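Local coordinates for putative periplasmic protein ydgH (Salmonella enterica subsp. enterica serovar Typhimurium, PDB 4EVU) that is of unknown function but, as the C-terminal part of a longer periplasmic, putatively secreted protein, belongs to the YdgH/BhsA/McbA-like family, at residues Gly27-Gly30 against Glu34-Tyr37; Tyr37-Arg42 against Lys49-Thr54. All coordinates share one frame; numbering follows the deposited sequence. Where two conformers were deposited one is given.

Contact 1. Residues Gly27-Gly30 against Glu34-Tyr37; sequences GNYG and EISY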
ATOM      1  N   GLY B  27      -5.037   6.759   9.271  1.00 17.09           N
ATOM      2  CA  GLY B  27      -6.410   6.292   9.183  1.00 19.09           C
ATOM      3  C   GLY B  27      -6.523   4.805   8.983  1.00 17.92           C
ATOM      4  O   GLY B  27      -5.545   4.103   9.009  1.00 18.34           O
ATOM      5  N   ASN B  28      -7.734   4.346   8.753  0.54 18.98           N
ATOM      6  CA  ASN B  28      -7.985   2.940   8.521  0.54 19.12           C
ATOM      7  C   ASN B  28      -7.393   2.458   7.192  0.54 18.72           C
ATOM      8  O   ASN B  28      -7.587   3.090   6.141  0.54 19.71           O
ATOM      9  CB  ASN B  28      -9.479   2.696   8.543  0.54 19.63           C
ATOM     10  CG  ASN B  28     -10.104   3.092   9.867  0.54 22.10           C
ATOM     11  OD1 ASN B  28     -11.118   3.784   9.911  0.54 28.92           O
ATOM     12  ND2 ASN B  28      -9.483   2.658  10.956  0.54 23.41           N
ATOM     13  N   TYR B  29      -6.665   1.355   7.240  1.00 18.55           N
ATOM     14  CA  TYR B  29      -5.950   0.837   6.086  1.00 16.41           C
ATOM     15  C   TYR B  29      -6.929   0.287   5.038  1.00 17.09           C
ATOM     16  O   TYR B  29      -7.001   0.773   3.900  1.00 16.81           O
ATOM     17  CB  TYR B  29      -4.906  -0.202   6.540  1.00 15.92           C
ATOM     18  CG  TYR B  29      -4.307  -0.976   5.394  1.00 13.39           C
ATOM     19  CD1 TYR B  29      -3.615  -0.334   4.350  1.00 14.25           C
ATOM     20  CD2 TYR B  29      -4.437  -2.359   5.324  1.00 13.34           C
ATOM     21  CE1 TYR B  29      -3.116  -1.033   3.295  1.00 13.38           C
ATOM     22  CE2 TYR B  29      -3.930  -3.081   4.282  1.00 14.58           C
ATOM     23  CZ  TYR B  29      -3.261  -2.418   3.255  1.00 12.09           C
ATOM     24  OH  TYR B  29      -2.754  -3.149   2.236  1.00 13.33           O
ATOM     25  N   GLY B  30      -7.671  -0.739   5.422  1.00 16.35           N
ATOM     26  CA  GLY B  30      -8.613  -1.443   4.561  1.00 15.07           C
ATOM     27  C   GLY B  30      -7.882  -2.397   3.655  1.00 14.05           C
ATOM     28  O   GLY B  30      -7.854  -3.588   3.896  1.00 14.50           O
ATOM     29  N   GLU B  34      -7.923   0.948  -1.054  1.00 17.35           N
ATOM     30  CA  GLU B  34      -8.649   1.901  -0.217  1.00 17.83           C
ATOM     31  C   GLU B  34      -7.732   3.007   0.347  1.00 16.62           C
ATOM     32  O   GLU B  34      -8.093   4.188   0.342  1.00 17.01           O
ATOM     33  CB  GLU B  34      -9.433   1.128   0.884  1.00 19.53           C
ATOM     34  CG  GLU B  34     -10.550   0.183   0.288  1.00 22.46           C
ATOM     35  CD  GLU B  34     -11.346  -0.655   1.309  1.00 25.93           C
ATOM     36  OE1 GLU B  34     -11.152  -0.443   2.538  1.00 27.39           O
ATOM     37  OE2 GLU B  34     -12.180  -1.529   0.869  1.00 29.09           O
ATOM     38  N   ILE B  35      -6.524   2.653   0.783  1.00 15.92           N
ATOM     39  CA  ILE B  35      -5.593   3.675   1.255  1.00 15.94           C
ATOM     40  C   ILE B  35      -5.089   4.585   0.114  1.00 15.29           C
ATOM     41  O   ILE B  35      -4.927   5.793   0.332  1.00 14.83           O
ATOM     42  CB  ILE B  35      -4.434   3.126   2.163  1.00 16.52           C
ATOM     43  CG1 ILE B  35      -3.792   4.268   2.945  1.00 17.69           C
ATOM     44  CG2 ILE B  35      -3.457   2.304   1.375  1.00 16.06           C
ATOM     45  CD1 ILE B  35      -4.773   5.024   3.866  1.00 19.16           C
ATOM     46  N   SER B  36      -4.838   4.029  -1.073  1.00 13.91           N
ATOM     47  CA  SER B  36      -4.459   4.824  -2.217  1.00 14.86           C
ATOM     48  C   SER B  36      -5.528   5.841  -2.564  1.00 14.89           C
ATOM     49  O   SER B  36      -5.200   6.986  -2.904  1.00 14.92           O
ATOM     50  CB  SER B  36      -4.194   3.944  -3.435  1.00 15.73           C
ATOM     51  OG  SER B  36      -3.078   3.087  -3.229  1.00 19.03           O
ATOM     52  N   TYR B  37      -6.784   5.437  -2.460  1.00 15.55           N
ATOM     53  CA  TYR B  37      -7.897   6.344  -2.668  1.00 16.06           C
ATOM     54  C   TYR B  37      -7.867   7.519  -1.676  1.00 15.68           C
ATOM     55  O   TYR B  37      -8.113   8.656  -2.065  1.00 16.53           O
ATOM     56  CB  TYR B  37      -9.208   5.544  -2.582  1.00 16.85           C
ATOM     57  CG  TYR B  37     -10.441   6.384  -2.680  1.00 18.86           C
ATOM     58  CD1 TYR B  37     -10.971   6.745  -3.908  1.00 20.58           C
ATOM     59  CD2 TYR B  37     -11.069   6.864  -1.532  1.00 22.51           C
ATOM     60  CE1 TYR B  37     -12.125   7.536  -3.992  1.00 22.29           C
ATOM     61  CE2 TYR B  37     -12.220   7.648  -1.600  1.00 24.65           C
ATOM     62  CZ  TYR B  37     -12.733   8.000  -2.841  1.00 23.46           C
ATOM     63  OH  TYR B  37     -13.885   8.771  -2.934  1.00 28.28           O
TER
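The turn that leads from strand 21-28 into helix 32-45 folds back here, setting Y29 and G30 against E34 and I35 of the helix. The side-chain contact is apolar: I35 CG2 lies 3.9 Å from Y29 CE1, and the two side chains meet at about a right angle. CG1 of I35 is anti to the backbone N (chi1 -162°), which puts CG2 between N and the carbonyl carbon, and it is CG2 that meets the ring, while CD1 at the end of the other branch comes 4.1 Å from N28 O. E34 takes a different route. Its chain is extended beyond CG and carries OE1 to 3.4 Å from G30 CA, where the glycine has positive phi (79°) and no side chain in the way. No hydrogen bond crosses between the segments. The polar ends instead bond to the second subunit: Y29 OH to E8 of that subunit, and E34 OE2 to N10 ND2 of the same subunit. Within the chain, N31 OD1 accepts from E34 N in the first turn of the helix, and both Y29 and I35 also touch I64 of strand 63-71. Such a short turn from strand into helix is the first half of a split beta-alpha-beta unit.

Contact 2. Residues Tyr37-Arg42 against Lys49-Thr54; sequences YQVAKR and KYYHIT
K41 N donates to Y37 O over 2.9 Å, an i+4 to i helical bond, and the turn it closes presents V39 and A40 to the ring of Y51 on strand 50-57. No hydrogen bond joins the two segments, so the contact rests on carbon packing. V39 CG1 stands over one face of the Y51 ring, 3.8 Å from the centroid and 20° off the ring normal, which meets the geometry of a CH-pi interaction. Its position is shifted toward one rim, as the 3.6 Å approach of CG1 to CD1 of Y51 confirms. With CG1 of V39 anti to the backbone N (chi1 178°) and CG2 beside that nitrogen, it is CG1 that lies over the ring. A40 approaches the ring obliquely at CE2 of Y51, its CA 3.9 Å and its CB 4.0 Å away. On the strand, Y51 holds CG between its own backbone N and carbonyl carbon (chi1 67°), the setting in which its ring projects to the helix. The helix thus lies on one face of the sheet in a split beta-alpha-beta arrangement: strands 21-28 and 50-57 run parallel, joined through helix 32-45, with antiparallel strand 63-71 between them. F25 of strand 21-28 and I66 and A68 of strand 63-71 also pack on V39, which is buried. The base of strand 50-57 is shaped by a classic beta bulge, in which K49 and Y50 both face Y71, while the Y51 backbone bonds to E7 and L9 along strand 7-8 and just beyond it. At the margin, I53 CD1 stands a looser 4.5 Å from V39 CG2, and the same isoleucine packs on M32 of the second subunit.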
ATOM      1  N   TYR B  37      -6.784   5.437  -2.460  1.00 15.55           N
ATOM      2  CA  TYR B  37      -7.897   6.344  -2.668  1.00 16.06           C
ATOM      3  C   TYR B  37      -7.867   7.519  -1.676  1.00 15.68           C
ATOM      4  O   TYR B  37      -8.113   8.656  -2.065  1.00 16.53           O
ATOM      5  CB  TYR B  37      -9.208   5.544  -2.582  1.00 16.85           C
ATOM      6  CG  TYR B  37     -10.441   6.384  -2.680  1.00 18.86           C
ATOM      7  CD1 TYR B  37     -10.971   6.745  -3.908  1.00 20.58           C
ATOM      8  CD2 TYR B  37     -11.069   6.864  -1.532  1.00 22.51           C
ATOM      9  CE1 TYR B  37     -12.125   7.536  -3.992  1.00 22.29           C
ATOM     10  CE2 TYR B  37     -12.220   7.648  -1.600  1.00 24.65           C
ATOM     11  CZ  TYR B  37     -12.733   8.000  -2.841  1.00 23.46           C
ATOM     12  OH  TYR B  37     -13.885   8.771  -2.934  1.00 28.28           O
ATOM     13  N   GLN B  38      -7.573   7.235  -0.407  1.00 15.37           N
ATOM     14  CA  GLN B  38      -7.496   8.287   0.600  1.00 15.47           C
ATOM     15  C   GLN B  38      -6.353   9.241   0.303  1.00 14.80           C
ATOM     16  O   GLN B  38      -6.523  10.447   0.424  1.00 16.57           O
ATOM     17  CB  GLN B  38      -7.354   7.720   2.020  1.00 16.36           C
ATOM     18  CG  GLN B  38      -8.593   6.921   2.478  1.00 18.29           C
ATOM     19  CD  GLN B  38      -9.846   7.764   2.558  1.00 24.34           C
ATOM     20  OE1 GLN B  38      -9.787   8.923   2.938  1.00 29.87           O
ATOM     21  NE2 GLN B  38     -10.978   7.193   2.177  1.00 27.65           N
ATOM     22  N   VAL B  39      -5.200   8.716  -0.084  1.00 13.76           N
ATOM     23  CA  VAL B  39      -4.079   9.577  -0.454  1.00 13.60           C
ATOM     24  C   VAL B  39      -4.424  10.431  -1.687  1.00 13.76           C
ATOM     25  O   VAL B  39      -4.233  11.647  -1.691  1.00 15.03           O
ATOM     26  CB  VAL B  39      -2.798   8.763  -0.687  1.00 13.74           C
ATOM     27  CG1 VAL B  39      -1.655   9.679  -1.114  1.00 14.21           C
ATOM     28  CG2 VAL B  39      -2.396   7.986   0.596  1.00 15.25           C
ATOM     29  N   ALA B  40      -5.010   9.806  -2.704  1.00 14.40           N
ATOM     30  CA  ALA B  40      -5.372  10.507  -3.955  1.00 13.47           C
ATOM     31  C   ALA B  40      -6.358  11.639  -3.664  1.00 13.92           C
ATOM     32  O   ALA B  40      -6.258  12.707  -4.251  1.00 15.15           O
ATOM     33  CB  ALA B  40      -5.953   9.520  -4.963  1.00 14.50           C
ATOM     34  N   LYS B  41      -7.336  11.382  -2.793  1.00 14.79           N
ATOM     35  CA  LYS B  41      -8.344  12.387  -2.412  1.00 15.39           C
ATOM     36  C   LYS B  41      -7.670  13.601  -1.755  1.00 15.44           C
ATOM     37  O   LYS B  41      -7.987  14.761  -2.080  1.00 17.16           O
ATOM     38  CB  LYS B  41      -9.447  11.789  -1.499  1.00 17.94           C
ATOM     39  CG  LYS B  41     -10.443  12.818  -0.960  1.00 23.28           C
ATOM     40  CD  LYS B  41     -11.418  12.222   0.039  1.00 28.88           C
ATOM     41  CE  LYS B  41     -12.238  11.144  -0.591  1.00 31.13           C
ATOM     42  NZ  LYS B  41     -13.303  10.698   0.320  1.00 33.81           N
ATOM     43  N   ARG B  42      -6.740  13.355  -0.858  1.00 16.08           N
ATOM     44  CA  ARG B  42      -6.056  14.434  -0.172  1.00 16.39           C
ATOM     45  C   ARG B  42      -5.142  15.188  -1.115  1.00 15.83           C
ATOM     46  O   ARG B  42      -4.984  16.412  -0.998  1.00 15.56           O
ATOM     47  CB  ARG B  42      -5.284  13.898   1.024  1.00 16.76           C
ATOM     48  CG  ARG B  42      -6.205  13.490   2.197  1.00 17.49           C
ATOM     49  CD  ARG B  42      -5.524  12.565   3.164  1.00 19.05           C
ATOM     50  NE  ARG B  42      -6.323  12.137   4.314  1.00 22.89           N
ATOM     51  CZ  ARG B  42      -6.306  12.711   5.515  1.00 24.65           C
ATOM     52  NH1 ARG B  42      -5.618  13.833   5.742  1.00 27.30           N
ATOM     53  NH2 ARG B  42      -7.042  12.185   6.490  1.00 27.46           N
ATOM     54  N   LYS B  49      -1.625  16.786  -9.230  1.00 16.95           N
ATOM     55  CA  LYS B  49      -1.946  15.821 -10.282  1.00 19.13           C
ATOM     56  C   LYS B  49      -1.299  14.454 -10.022  1.00 17.35           C
ATOM     57  O   LYS B  49      -1.775  13.446 -10.545  1.00 18.91           O
ATOM     58  CB  LYS B  49      -1.489  16.376 -11.636  1.00 20.60           C
ATOM     59  CG  LYS B  49      -2.154  17.695 -12.039  1.00 26.99           C
ATOM     60  CD  LYS B  49      -3.491  17.477 -12.704  1.00 32.91           C
ATOM     61  CE  LYS B  49      -3.857  18.610 -13.675  1.00 35.47           C
ATOM     62  NZ  LYS B  49      -5.193  18.424 -14.337  1.00 36.38           N
ATOM     63  N   TYR B  50      -0.252  14.398  -9.193  1.00 15.89           N
ATOM     64  CA  TYR B  50       0.470  13.168  -8.925  1.00 14.54           C
ATOM     65  C   TYR B  50       0.874  13.153  -7.465  1.00 12.76           C
ATOM     66  O   TYR B  50       1.035  14.214  -6.856  1.00 12.81           O
ATOM     67  CB  TYR B  50       1.750  13.029  -9.748  1.00 15.15           C
ATOM     68  CG  TYR B  50       1.553  13.289 -11.207  1.00 19.51           C
ATOM     69  CD1 TYR B  50       1.064  12.291 -12.043  1.00 24.00           C
ATOM     70  CD2 TYR B  50       1.753  14.552 -11.734  1.00 23.13           C
ATOM     71  CE1 TYR B  50       0.833  12.540 -13.406  1.00 26.57           C
ATOM     72  CE2 TYR B  50       1.530  14.812 -13.058  1.00 28.27           C
ATOM     73  CZ  TYR B  50       1.067  13.825 -13.897  1.00 28.40           C
ATOM     74  OH  TYR B  50       0.866  14.161 -15.245  1.00 34.53           O
ATOM     75  N   TYR B  51       1.097  11.952  -6.937  1.00 12.98           N
ATOM     76  CA  TYR B  51       1.694  11.801  -5.618  1.00 12.08           C
ATOM     77  C   TYR B  51       2.675  10.634  -5.614  1.00 12.44           C
ATOM     78  O   TYR B  51       2.587   9.750  -6.445  1.00 13.32           O
ATOM     79  CB  TYR B  51       0.625  11.631  -4.520  1.00 13.13           C
ATOM     80  CG  TYR B  51      -0.138  10.353  -4.642  1.00 15.44           C
ATOM     81  CD1 TYR B  51       0.305   9.194  -4.045  1.00 15.54           C
ATOM     82  CD2 TYR B  51      -1.321  10.311  -5.369  1.00 15.03           C
ATOM     83  CE1 TYR B  51      -0.400   7.993  -4.152  1.00 16.48           C
ATOM     84  CE2 TYR B  51      -2.017   9.111  -5.490  1.00 16.47           C
ATOM     85  CZ  TYR B  51      -1.553   7.963  -4.864  1.00 16.34           C
ATOM     86  OH  TYR B  51      -2.247   6.780  -5.007  1.00 19.53           O
ATOM     87  N   HIS B  52       3.567  10.637  -4.632  1.00 11.77           N
ATOM     88  CA  HIS B  52       4.498   9.552  -4.420  1.00 12.48           C
ATOM     89  C   HIS B  52       4.603   9.304  -2.925  1.00 10.67           C
ATOM     90  O   HIS B  52       4.933  10.202  -2.146  1.00 11.41           O
ATOM     91  CB  HIS B  52       5.886   9.864  -4.968  1.00 12.26           C
ATOM     92  CG  HIS B  52       6.867   8.787  -4.728  1.00 13.46           C
ATOM     93  ND1 HIS B  52       6.739   7.523  -5.261  1.00 14.21           N
ATOM     94  CD2 HIS B  52       7.949   8.758  -3.923  1.00 14.17           C
ATOM     95  CE1 HIS B  52       7.724   6.770  -4.797  1.00 15.34           C
ATOM     96  NE2 HIS B  52       8.482   7.501  -4.004  1.00 17.75           N
ATOM     97  N   ILE B  53       4.245   8.076  -2.505  1.00 11.56           N
ATOM     98  CA  ILE B  53       4.318   7.717  -1.105  1.00 13.15           C
ATOM     99  C   ILE B  53       5.780   7.668  -0.650  1.00 11.27           C
ATOM    100  O   ILE B  53       6.612   7.043  -1.278  1.00 14.32           O
ATOM    101  CB  ILE B  53       3.565   6.374  -0.798  1.00 14.56           C
ATOM    102  CG1 ILE B  53       2.027   6.496  -1.148  1.00 18.81           C
ATOM    103  CG2 ILE B  53       3.833   5.919   0.648  1.00 14.51           C
ATOM    104  CD1 ILE B  53       1.101   5.436  -0.694  1.00 23.92           C
ATOM    105  N   THR B  54       6.071   8.403   0.419  1.00 11.66           N
ATOM    106  CA  THR B  54       7.413   8.494   0.992  1.00 12.00           C
ATOM    107  C   THR B  54       7.605   7.714   2.282  1.00 11.30           C
ATOM    108  O   THR B  54       8.723   7.264   2.562  1.00 12.62           O
ATOM    109  CB  THR B  54       7.770   9.966   1.218  1.00 13.50           C
ATOM    110  OG1 THR B  54       6.686  10.610   1.891  1.00 15.62           O
ATOM    111  CG2 THR B  54       7.976  10.654  -0.148  1.00 14.55           C
TER

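Both contacts fix helix 32-45 to one sheet, but at different depths. Contact 1 lies near the edge, its centre about 10 Å from the chain centre, and mixes a buried tyrosine-isoleucine pair with a partly exposed glutamate. Contact 2, centred about 3 Å from the chain centre, is buried and purely apolar. The first holds the helix start beside strand 21-28, outermost within this chain; the second holds its middle to strand 50-57. They share Y37 and meet where S36 O lies 3.6 Å from Y51 OH, a packing approach. The second subunit touches both, through hydrogen bonds and packing at contact 1 and, at contact 2, through packing such as I53 on M32 of that subunit.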